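Local coordinates for tyrosine-protein phosphatase YwqE (Bacillus subtilis, PDB 3QY7), which removes phosphate from phosphotyrosine in bacterial target proteins as a manganese-dependent tyrosine phosphatase with a barrel fold, at residues H5-I8 with D13-A16; I38-H43 with Y104-F109; E145-L150 with K176-R181; H152-G157 with Q240-V245. All blocks are in the same frame, centred on the assembly; numbering follows the deposited sequence. Where two conformers were deposited one is given.

How the contacts relate
Contacts 1 and 2 lie at the metal centre, their centres about 11 Å apart, where loops and a strand end of the barrel meet; water 1 belongs to both, and Cys6 and Asp13 of contact 1 bond to the backbone of Thr40 and His42 in contact 2. Contacts 3 and 4, with centres about 12 Å apart, both use helix 148-155; their segments alternate along the chain, and Val245 of the tail packs on Pro147. Contact 4 reaches contact 2 where Leu153 packs on Phe109, while contacts 1 and 4 stay about 29 Å apart between centres. Contacts 1 and 2 thus build the metal site, and contacts 3 and 4 join outer helices and tail away from it.

Contact 1 (H5-I8 with D13-A16); sequences HCHI and DDGA. With FE (Fe (III) ion), chain C; MG (magnesium ion), chain D.
The imidazole of His7 overlaps the carboxylate of Asp13 at its ND1 edge, and ND1 donates a hydrogen bond of 2.7 Å to Asp13 OD2. The first torsion of His7, -59°, sets CG opposite the carbonyl carbon and brings the ring round to Asp13. The oxygen lies close to the ring plane and is met on its syn side but 31° out of the carboxylate plane, the two planes being turned 43° apart. Asp13 is itself held by an Asx turn, in which Gly15 N donates to Asp13 OD1 at 3.0 Å from above the carboxylate plane; His42 N adds a second bond to OD2. A backbone bond of 3.1 Å from Ala16 N to His7 O ties the two segments together, and Gly15, with no side chain in the way, makes a CA-H...O contact of 3.4 Å from its CA to the same His7 O. Beyond it the small methyl CB of Ala16 sits 3.5 Å from Ile8 O. His5 and His7 form the HxH motif of PHP phosphatases after strand 2-3: His5 NE2 and His7 NE2 both bind the same iron, each at 2.1 Å, with Glu80 and Asp194. Asp14 serves the magnesium ion with His42 and His196. With ND1 of His7 used as a donor, the NE2 lone pair is left for the iron, so Asp13, a second-shell residue, fixes the ring's rotation and probably strengthens it as a metal ligand.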
# COMPACT_ATOMS: atom_id res chain seq x y z
N HIS A 5 1.00 3.74 0.52
CA HIS A 5 2.03 2.76 0.92
C HIS A 5 3.39 3.33 0.54
O HIS A 5 3.67 3.52 -0.64
CB HIS A 5 1.74 1.42 0.21
CG HIS A 5 2.68 0.30 0.54
ND1 HIS A 5 2.36 -1.01 0.26
CD2 HIS A 5 3.89 0.26 1.16
CE1 HIS A 5 3.35 -1.80 0.65
NE2 HIS A 5 4.28 -1.06 1.21
N CYS A 6 4.22 3.64 1.53
CA CYS A 6 5.47 4.36 1.27
C CYS A 6 6.40 4.26 2.46
O CYS A 6 5.97 4.40 3.61
CB CYS A 6 5.16 5.82 0.96
SG CYS A 6 6.54 6.71 0.24
N HIS A 7 7.67 4.01 2.20
CA HIS A 7 8.65 3.84 3.25
C HIS A 7 9.55 5.05 3.31
O HIS A 7 10.78 4.98 3.17
CB HIS A 7 9.39 2.51 3.04
CG HIS A 7 8.46 1.34 3.04
ND1 HIS A 7 8.23 0.59 4.18
CD2 HIS A 7 7.65 0.83 2.08
CE1 HIS A 7 7.36 -0.36 3.89
NE2 HIS A 7 6.98 -0.23 2.64
N ILE A 8 8.90 6.20 3.52
CA ILE A 8 9.56 7.51 3.55
C ILE A 8 10.11 7.88 4.94
O ILE A 8 11.02 8.70 5.03
CB ILE A 8 8.63 8.63 3.00
CG1 ILE A 8 9.44 9.90 2.67
CG2 ILE A 8 7.50 8.93 3.98
CD1 ILE A 8 8.64 10.90 1.85
N ASP A 13 13.04 1.17 8.79
CA ASP A 13 12.91 0.04 7.94
C ASP A 13 13.91 0.05 6.78
O ASP A 13 14.94 0.61 6.84
CB ASP A 13 11.47 -0.39 7.61
CG ASP A 13 10.75 0.59 6.70
OD1 ASP A 13 11.39 1.47 6.24
OD2 ASP A 13 9.59 0.38 6.52
N ASP A 14 13.55 -0.67 5.75
CA ASP A 14 14.39 -0.70 4.58
C ASP A 14 14.20 0.48 3.62
O ASP A 14 14.81 0.55 2.62
CB ASP A 14 14.21 -2.02 3.86
CG ASP A 14 12.80 -2.34 3.66
OD1 ASP A 14 12.57 -3.24 2.89
OD2 ASP A 14 11.89 -1.72 4.28
N GLY A 15 13.37 1.43 3.99
CA GLY A 15 13.20 2.59 3.17
C GLY A 15 14.17 3.69 3.62
O GLY A 15 15.35 3.37 3.72
N ALA A 16 13.78 4.95 3.81
CA ALA A 16 14.77 5.98 3.92
C ALA A 16 15.76 5.71 5.06
O ALA A 16 15.41 5.35 6.09
CB ALA A 16 14.07 7.28 4.22
FE FE C . 6.22 -1.88 1.53
MG MG D . 10.32 -2.68 2.59
O HOH W 1 5.91 -3.46 0.56

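Contact 2 (I38-H43 with Y104-F109); sequences IATPHH and YILIEF. With FE (Fe (III) ion), chain B.
In this PHP-type TIM barrel, the loop after strand 36-38 faces strand 104-108 beside the metal centre, and the two meet through Thr40 with Leu106 and His42 with Glu108. The first pair meets through apolar atoms: Leu106 CD2 rests 3.9 Å from Thr40 CG2, the two side chains crossing at about a right angle. Threonine suits this place because it has two different branches. Its first torsion of 56° turns OG1 to the Cys6 backbone N-H, which it accepts in a hydrogen bond, while CG2 is offered to the leucine. Two residues further along the strand, on the same side, Glu108 reaches out with an extended chain toward an iron. The His42 ring presents an edge to its carboxylate, ring and carboxylate planes being 39° apart. The flat ring of His42 also stacks on His7, and His42 belongs to the magnesium site. Glutamate fits the strand end because its length brings one oxygen to the metal while the other can answer a base: OE2 is in a salt bridge with Arg82, which probably steadies the carboxylate. Glu80 and His136 supply the other protein ligands of this iron, and waters 1 and 2 also bind it. Glu108 OE1 is bound at 2.1 Å.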
# COMPACT_ATOMS: atom_id res chain seq x y z
N ILE A 38 0.66 8.42 3.07
CA ILE A 38 0.51 7.69 4.31
C ILE A 38 1.79 6.87 4.49
O ILE A 38 2.05 5.94 3.72
CB ILE A 38 -0.72 6.76 4.32
CG1 ILE A 38 -1.98 7.56 3.98
CG2 ILE A 38 -0.84 6.09 5.69
CD1 ILE A 38 -3.27 6.67 3.86
N ALA A 39 2.61 7.25 5.47
CA ALA A 39 3.84 6.49 5.73
C ALA A 39 3.44 5.15 6.29
O ALA A 39 2.58 5.06 7.17
CB ALA A 39 4.73 7.21 6.69
N THR A 40 4.04 4.08 5.74
CA THR A 40 3.70 2.72 6.16
C THR A 40 4.97 1.93 6.48
O THR A 40 5.26 0.93 5.79
CB THR A 40 2.90 1.97 5.10
OG1 THR A 40 3.63 1.97 3.86
CG2 THR A 40 1.56 2.65 4.86
N PRO A 41 5.72 2.37 7.51
CA PRO A 41 6.90 1.59 7.91
C PRO A 41 6.48 0.19 8.32
O PRO A 41 5.36 -0.01 8.82
CB PRO A 41 7.43 2.35 9.13
CG PRO A 41 6.25 3.09 9.68
CD PRO A 41 5.44 3.47 8.46
N HIS A 42 7.36 -0.80 8.12
CA HIS A 42 7.06 -2.13 8.58
C HIS A 42 6.87 -2.07 10.10
O HIS A 42 7.53 -1.36 10.73
CB HIS A 42 8.16 -3.17 8.20
CG HIS A 42 8.31 -3.40 6.73
ND1 HIS A 42 7.57 -4.32 6.04
CD2 HIS A 42 9.11 -2.81 5.83
CE1 HIS A 42 7.89 -4.27 4.77
NE2 HIS A 42 8.82 -3.35 4.61
N HIS A 43 5.93 -2.82 10.64
CA HIS A 43 5.69 -2.75 12.09
C HIS A 43 6.84 -3.38 12.89
O HIS A 43 7.10 -2.98 14.02
CB HIS A 43 4.33 -3.32 12.47
CG HIS A 43 4.28 -4.82 12.45
ND1 HIS A 43 4.04 -5.56 13.59
CD2 HIS A 43 4.43 -5.70 11.44
CE1 HIS A 43 4.06 -6.84 13.28
NE2 HIS A 43 4.29 -6.96 11.98
N TYR A 104 -9.07 1.10 7.13
CA TYR A 104 -8.23 0.35 6.18
C TYR A 104 -6.90 -0.02 6.82
O TYR A 104 -6.22 0.83 7.38
CB TYR A 104 -8.01 1.17 4.91
CG TYR A 104 -9.30 1.43 4.18
CD1 TYR A 104 -9.78 0.53 3.24
CD2 TYR A 104 -10.09 2.54 4.50
CE1 TYR A 104 -10.99 0.75 2.59
CE2 TYR A 104 -11.30 2.78 3.86
CZ TYR A 104 -11.74 1.88 2.91
OH TYR A 104 -12.94 2.09 2.27
N ILE A 105 -6.53 -1.29 6.75
CA ILE A 105 -5.31 -1.75 7.39
C ILE A 105 -4.48 -2.48 6.34
O ILE A 105 -5.03 -3.28 5.57
CB ILE A 105 -5.61 -2.66 8.64
CG1 ILE A 105 -4.33 -3.18 9.28
CG2 ILE A 105 -6.63 -3.75 8.34
CD1 ILE A 105 -4.56 -3.96 10.58
N LEU A 106 -3.19 -2.15 6.28
CA LEU A 106 -2.29 -2.70 5.25
C LEU A 106 -1.61 -3.95 5.75
O LEU A 106 -0.76 -3.90 6.63
CB LEU A 106 -1.27 -1.63 4.83
CG LEU A 106 -0.36 -2.00 3.64
CD1 LEU A 106 -1.17 -2.20 2.37
CD2 LEU A 106 0.70 -0.94 3.46
N ILE A 107 -2.03 -5.08 5.19
CA ILE A 107 -1.57 -6.40 5.60
C ILE A 107 -0.76 -7.00 4.46
O ILE A 107 -1.24 -7.07 3.32
CB ILE A 107 -2.78 -7.32 5.91
CG1 ILE A 107 -3.65 -6.72 7.02
CG2 ILE A 107 -2.32 -8.76 6.27
CD1 ILE A 107 -2.97 -6.57 8.35
N GLU A 108 0.45 -7.44 4.78
CA GLU A 108 1.38 -8.01 3.80
C GLU A 108 1.56 -9.49 4.10
O GLU A 108 1.87 -9.85 5.23
CB GLU A 108 2.73 -7.31 3.91
CG GLU A 108 3.75 -7.74 2.85
CD GLU A 108 5.18 -7.54 3.29
OE1 GLU A 108 6.02 -7.16 2.44
OE2 GLU A 108 5.49 -7.73 4.48
N PHE A 109 1.38 -10.31 3.07
CA PHE A 109 1.70 -11.75 3.13
C PHE A 109 3.20 -11.95 2.97
O PHE A 109 3.86 -11.21 2.26
CB PHE A 109 0.98 -12.51 2.00
CG PHE A 109 -0.53 -12.43 2.03
CD1 PHE A 109 -1.23 -12.37 3.24
CD2 PHE A 109 -1.25 -12.42 0.85
CE1 PHE A 109 -2.62 -12.31 3.26
CE2 PHE A 109 -2.65 -12.37 0.84
CZ PHE A 109 -3.35 -12.31 2.07
FE FE B . 5.93 -5.35 1.35
O HOH W 2 7.54 -6.12 0.01
O HOH W 1 5.91 -3.46 0.56

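Contact 3 (E145-L150 with K176-R181); sequences ENPSLL and KAFSLR
Pro147 points the CG corner of its ring at an edge of the Phe178 ring, where CG lies 4.1 Å from Phe178 CE1, close to the aromatic plane. The proline therefore meets the rim of the phenylalanine and does not lie over its face. Phe178 reaches this far because its first torsion, -176°, carries the ring away from the backbone nitrogen and out from its helix. One turn later on the same helix, Arg181 lays a face of its guanidinium over that rim, CE1 of Phe178 lying 4.0 Å above the plane, offset toward the rim of the guanidinium, while Arg181 NH2 approaches Pro147 CG obliquely at 4.3 Å. The contact joins the outer layer of the barrel: helix 173-184, which comes after strand 159-163 and the short helix 164-168, meets the turn between helices 141-145 and 148-155, which follow the neighbouring parallel strand 131-135. Proline suits such a turn, being rigid and oily with no N-H to satisfy. Beside it Ser148 OG donates to Asn146 OD1 at 2.8 Å, tilted 31° from the amide carbonyl plane. Phe178 is backed by Ile143 and Arg144 of helix 141-145, and Arg181 NH2 makes a weak hydrogen bond to Lys246 O of the C-terminal tail.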
# COMPACT_ATOMS: atom_id res chain seq x y z
N GLU A 145 1.17 -17.96 -8.90
CA GLU A 145 0.93 -19.34 -9.33
C GLU A 145 -0.55 -19.73 -9.34
O GLU A 145 -1.00 -20.55 -10.15
CB GLU A 145 1.74 -20.28 -8.44
CG GLU A 145 3.24 -20.25 -8.76
CD GLU A 145 4.12 -20.75 -7.62
OE1 GLU A 145 3.58 -21.19 -6.57
OE2 GLU A 145 5.37 -20.69 -7.77
N ASN A 146 -1.32 -19.14 -8.43
CA ASN A 146 -2.72 -19.50 -8.26
C ASN A 146 -3.51 -18.22 -7.96
O ASN A 146 -3.84 -17.95 -6.80
CB ASN A 146 -2.86 -20.55 -7.15
CG ASN A 146 -4.30 -20.96 -6.87
OD1 ASN A 146 -5.21 -20.76 -7.70
ND2 ASN A 146 -4.52 -21.55 -5.70
N PRO A 147 -3.83 -17.44 -9.01
CA PRO A 147 -4.47 -16.13 -8.78
C PRO A 147 -5.86 -16.22 -8.16
O PRO A 147 -6.34 -15.24 -7.58
CB PRO A 147 -4.54 -15.50 -10.17
CG PRO A 147 -3.68 -16.33 -11.05
CD PRO A 147 -3.65 -17.70 -10.44
N SER A 148 -6.50 -17.39 -8.27
CA SER A 148 -7.82 -17.61 -7.68
C SER A 148 -7.85 -17.30 -6.18
O SER A 148 -8.89 -16.95 -5.64
CB SER A 148 -8.32 -19.04 -7.96
OG SER A 148 -7.78 -19.98 -7.03
N LEU A 149 -6.70 -17.42 -5.53
CA LEU A 149 -6.58 -17.11 -4.10
C LEU A 149 -6.92 -15.64 -3.84
O LEU A 149 -7.61 -15.33 -2.86
CB LEU A 149 -5.17 -17.38 -3.59
CG LEU A 149 -4.73 -18.84 -3.58
CD1 LEU A 149 -3.24 -18.93 -3.28
CD2 LEU A 149 -5.54 -19.65 -2.55
N LEU A 150 -6.42 -14.76 -4.70
CA LEU A 150 -6.73 -13.33 -4.55
C LEU A 150 -8.18 -13.06 -4.88
O LEU A 150 -8.88 -12.33 -4.15
CB LEU A 150 -5.80 -12.45 -5.39
CG LEU A 150 -6.10 -10.95 -5.35
CD1 LEU A 150 -5.84 -10.39 -3.96
CD2 LEU A 150 -5.22 -10.25 -6.37
N LYS A 176 4.90 -6.75 -14.70
CA LYS A 176 3.93 -5.86 -15.39
C LYS A 176 2.75 -6.60 -16.03
O LYS A 176 1.58 -6.22 -15.89
CB LYS A 176 4.61 -4.99 -16.46
CG LYS A 176 3.63 -4.09 -17.22
CD LYS A 176 4.35 -3.19 -18.22
CE LYS A 176 3.34 -2.47 -19.08
NZ LYS A 176 3.97 -1.54 -20.05
N ALA A 177 3.06 -7.65 -16.78
CA ALA A 177 2.05 -8.46 -17.42
C ALA A 177 1.04 -9.04 -16.43
O ALA A 177 -0.17 -8.99 -16.67
CB ALA A 177 2.74 -9.59 -18.20
N PHE A 178 1.55 -9.55 -15.31
CA PHE A 178 0.69 -10.13 -14.28
C PHE A 178 -0.22 -9.07 -13.63
O PHE A 178 -1.40 -9.31 -13.38
CB PHE A 178 1.51 -10.87 -13.22
CG PHE A 178 0.67 -11.58 -12.19
CD1 PHE A 178 -0.34 -12.46 -12.58
CD2 PHE A 178 0.89 -11.36 -10.85
CE1 PHE A 178 -1.12 -13.12 -11.63
CE2 PHE A 178 0.11 -12.02 -9.89
CZ PHE A 178 -0.89 -12.89 -10.28
N SER A 179 0.34 -7.89 -13.41
CA SER A 179 -0.36 -6.82 -12.72
C SER A 179 -1.57 -6.36 -13.52
O SER A 179 -2.64 -6.09 -12.96
CB SER A 179 0.59 -5.64 -12.49
OG SER A 179 1.71 -6.00 -11.73
N LEU A 180 -1.40 -6.26 -14.83
CA LEU A 180 -2.49 -5.89 -15.72
C LEU A 180 -3.63 -6.91 -15.69
O LEU A 180 -4.80 -6.54 -15.78
CB LEU A 180 -1.96 -5.70 -17.15
CG LEU A 180 -1.17 -4.41 -17.37
CD1 LEU A 180 -0.53 -4.47 -18.76
CD2 LEU A 180 -2.09 -3.19 -17.27
N ARG A 181 -3.28 -8.19 -15.56
CA ARG A 181 -4.26 -9.27 -15.38
C ARG A 181 -5.11 -9.04 -14.13
O ARG A 181 -6.34 -9.10 -14.21
CB ARG A 181 -3.59 -10.65 -15.35
CG ARG A 181 -3.10 -11.09 -16.74
CD ARG A 181 -2.15 -12.27 -16.66
NE ARG A 181 -2.78 -13.48 -16.16
CZ ARG A 181 -2.12 -14.48 -15.57
NH1 ARG A 181 -0.81 -14.41 -15.41
NH2 ARG A 181 -2.77 -15.55 -15.14

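Contact 4 (H152-G157 with Q240-V245); sequences HLVEKG and QPPQPV
A first torsion of 171° in Val154 swings CG1 across from the backbone nitrogen and out from helix 148-155 toward Pro242, whose CB it meets at 4.0 Å. The two side chains pass at a slant. The next ring atom of the proline, CG, settles on the helix backbone 3.9 Å from Glu155 CA and brushes the start of that side chain, Glu155 CB lying 4.3 Å from Pro242 CG. Beyond CB the glutamate turns away, so its carboxylate stays off the apolar ring. Branched valine gives the helix a broad, stiff apolar surface, and proline, in an extended backbone, offers a compact ring to lie on it. Helix 148-155 closes in a Schellman motif: Gly157, suited by its missing side chain, takes a positive phi of 121°, and its N bonds to Val154 O at 2.9 Å, just after the last regular helical bond, Lys156 N to His152 O. Segment 240-245 belongs to the C-terminal tail that runs over the outer helices; Pro242 also touches Leu187. With no hydrogen bond between the two segments, shape and dispersion carry their meeting, and polar ties lie beside it: Arg239 NH2 makes a weak hydrogen bond to Val154 O, and Gln243 pairs by backbone with Ala185.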
# COMPACT_ATOMS: atom_id res chain seq x y z
N HIS A 152 -10.67 -15.01 -4.46
CA HIS A 152 -11.55 -15.42 -3.36
C HIS A 152 -11.49 -14.45 -2.18
O HIS A 152 -12.54 -14.10 -1.64
CB HIS A 152 -11.25 -16.85 -2.91
CG HIS A 152 -11.77 -17.89 -3.85
ND1 HIS A 152 -13.12 -18.02 -4.16
CD2 HIS A 152 -11.13 -18.84 -4.58
CE1 HIS A 152 -13.28 -19.00 -5.02
NE2 HIS A 152 -12.09 -19.52 -5.30
N LEU A 153 -10.29 -14.02 -1.82
CA LEU A 153 -10.14 -13.07 -0.69
C LEU A 153 -10.85 -11.76 -0.98
O LEU A 153 -11.50 -11.20 -0.10
CB LEU A 153 -8.66 -12.84 -0.35
CG LEU A 153 -7.87 -14.01 0.26
CD1 LEU A 153 -6.38 -13.76 0.20
CD2 LEU A 153 -8.33 -14.30 1.69
N VAL A 154 -10.75 -11.27 -2.22
CA VAL A 154 -11.43 -10.06 -2.64
C VAL A 154 -12.95 -10.24 -2.73
O VAL A 154 -13.71 -9.41 -2.28
CB VAL A 154 -10.83 -9.49 -3.96
CG1 VAL A 154 -11.70 -8.35 -4.51
CG2 VAL A 154 -9.40 -9.02 -3.71
N GLU A 155 -13.38 -11.35 -3.33
CA GLU A 155 -14.80 -11.70 -3.32
C GLU A 155 -15.36 -11.70 -1.88
O GLU A 155 -16.49 -11.28 -1.64
CB GLU A 155 -15.00 -13.07 -3.98
CG GLU A 155 -16.43 -13.43 -4.25
CD GLU A 155 -17.11 -14.03 -3.03
OE1 GLU A 155 -18.34 -13.86 -2.90
OE2 GLU A 155 -16.42 -14.68 -2.22
N LYS A 156 -14.53 -12.15 -0.94
CA LYS A 156 -14.93 -12.21 0.48
C LYS A 156 -14.78 -10.89 1.25
O LYS A 156 -15.06 -10.84 2.46
CB LYS A 156 -14.18 -13.33 1.21
CG LYS A 156 -14.62 -14.77 0.83
CD LYS A 156 -16.09 -14.99 1.15
CE LYS A 156 -16.39 -16.46 1.40
NZ LYS A 156 -17.76 -16.61 1.98
N GLY A 157 -14.32 -9.84 0.57
CA GLY A 157 -14.36 -8.49 1.14
C GLY A 157 -13.03 -7.77 1.30
O GLY A 157 -13.01 -6.59 1.65
N GLN A 240 -15.49 -2.89 -8.35
CA GLN A 240 -16.18 -3.52 -9.46
C GLN A 240 -16.25 -5.03 -9.16
O GLN A 240 -15.48 -5.54 -8.33
CB GLN A 240 -15.46 -3.22 -10.79
CG GLN A 240 -15.42 -1.74 -11.19
CD GLN A 240 -16.78 -1.13 -11.51
OE1 GLN A 240 -17.05 0.02 -11.15
NE2 GLN A 240 -17.64 -1.90 -12.17
N PRO A 241 -17.19 -5.75 -9.81
CA PRO A 241 -17.34 -7.16 -9.47
C PRO A 241 -16.06 -7.94 -9.75
O PRO A 241 -15.56 -7.91 -10.88
CB PRO A 241 -18.49 -7.63 -10.37
CG PRO A 241 -19.19 -6.40 -10.83
CD PRO A 241 -18.11 -5.35 -10.90
N PRO A 242 -15.51 -8.61 -8.72
CA PRO A 242 -14.28 -9.36 -8.90
C PRO A 242 -14.48 -10.53 -9.85
O PRO A 242 -15.58 -11.08 -9.95
CB PRO A 242 -13.96 -9.88 -7.49
CG PRO A 242 -15.24 -9.81 -6.75
CD PRO A 242 -16.00 -8.66 -7.32
N GLN A 243 -13.41 -10.87 -10.57
CA GLN A 243 -13.47 -11.92 -11.57
C GLN A 243 -12.34 -12.92 -11.36
O GLN A 243 -11.26 -12.54 -10.91
CB GLN A 243 -13.42 -11.33 -12.98
CG GLN A 243 -14.44 -10.22 -13.27
CD GLN A 243 -15.89 -10.68 -13.27
OE1 GLN A 243 -16.19 -11.88 -13.36
NE2 GLN A 243 -16.81 -9.71 -13.19
N PRO A 244 -12.60 -14.21 -11.60
CA PRO A 244 -11.49 -15.14 -11.52
C PRO A 244 -10.44 -14.84 -12.58
O PRO A 244 -10.76 -14.33 -13.67
CB PRO A 244 -12.15 -16.50 -11.79
CG PRO A 244 -13.50 -16.33 -11.24
CD PRO A 244 -13.90 -14.92 -11.58
N VAL A 245 -9.22 -15.14 -12.24
CA VAL A 245 -8.13 -15.04 -13.16
C VAL A 245 -7.48 -16.41 -13.13
O VAL A 245 -7.38 -17.02 -12.11
CB VAL A 245 -7.17 -13.90 -12.81
CG1 VAL A 245 -7.39 -13.33 -11.50
CG2 VAL A 245 -5.74 -14.14 -13.11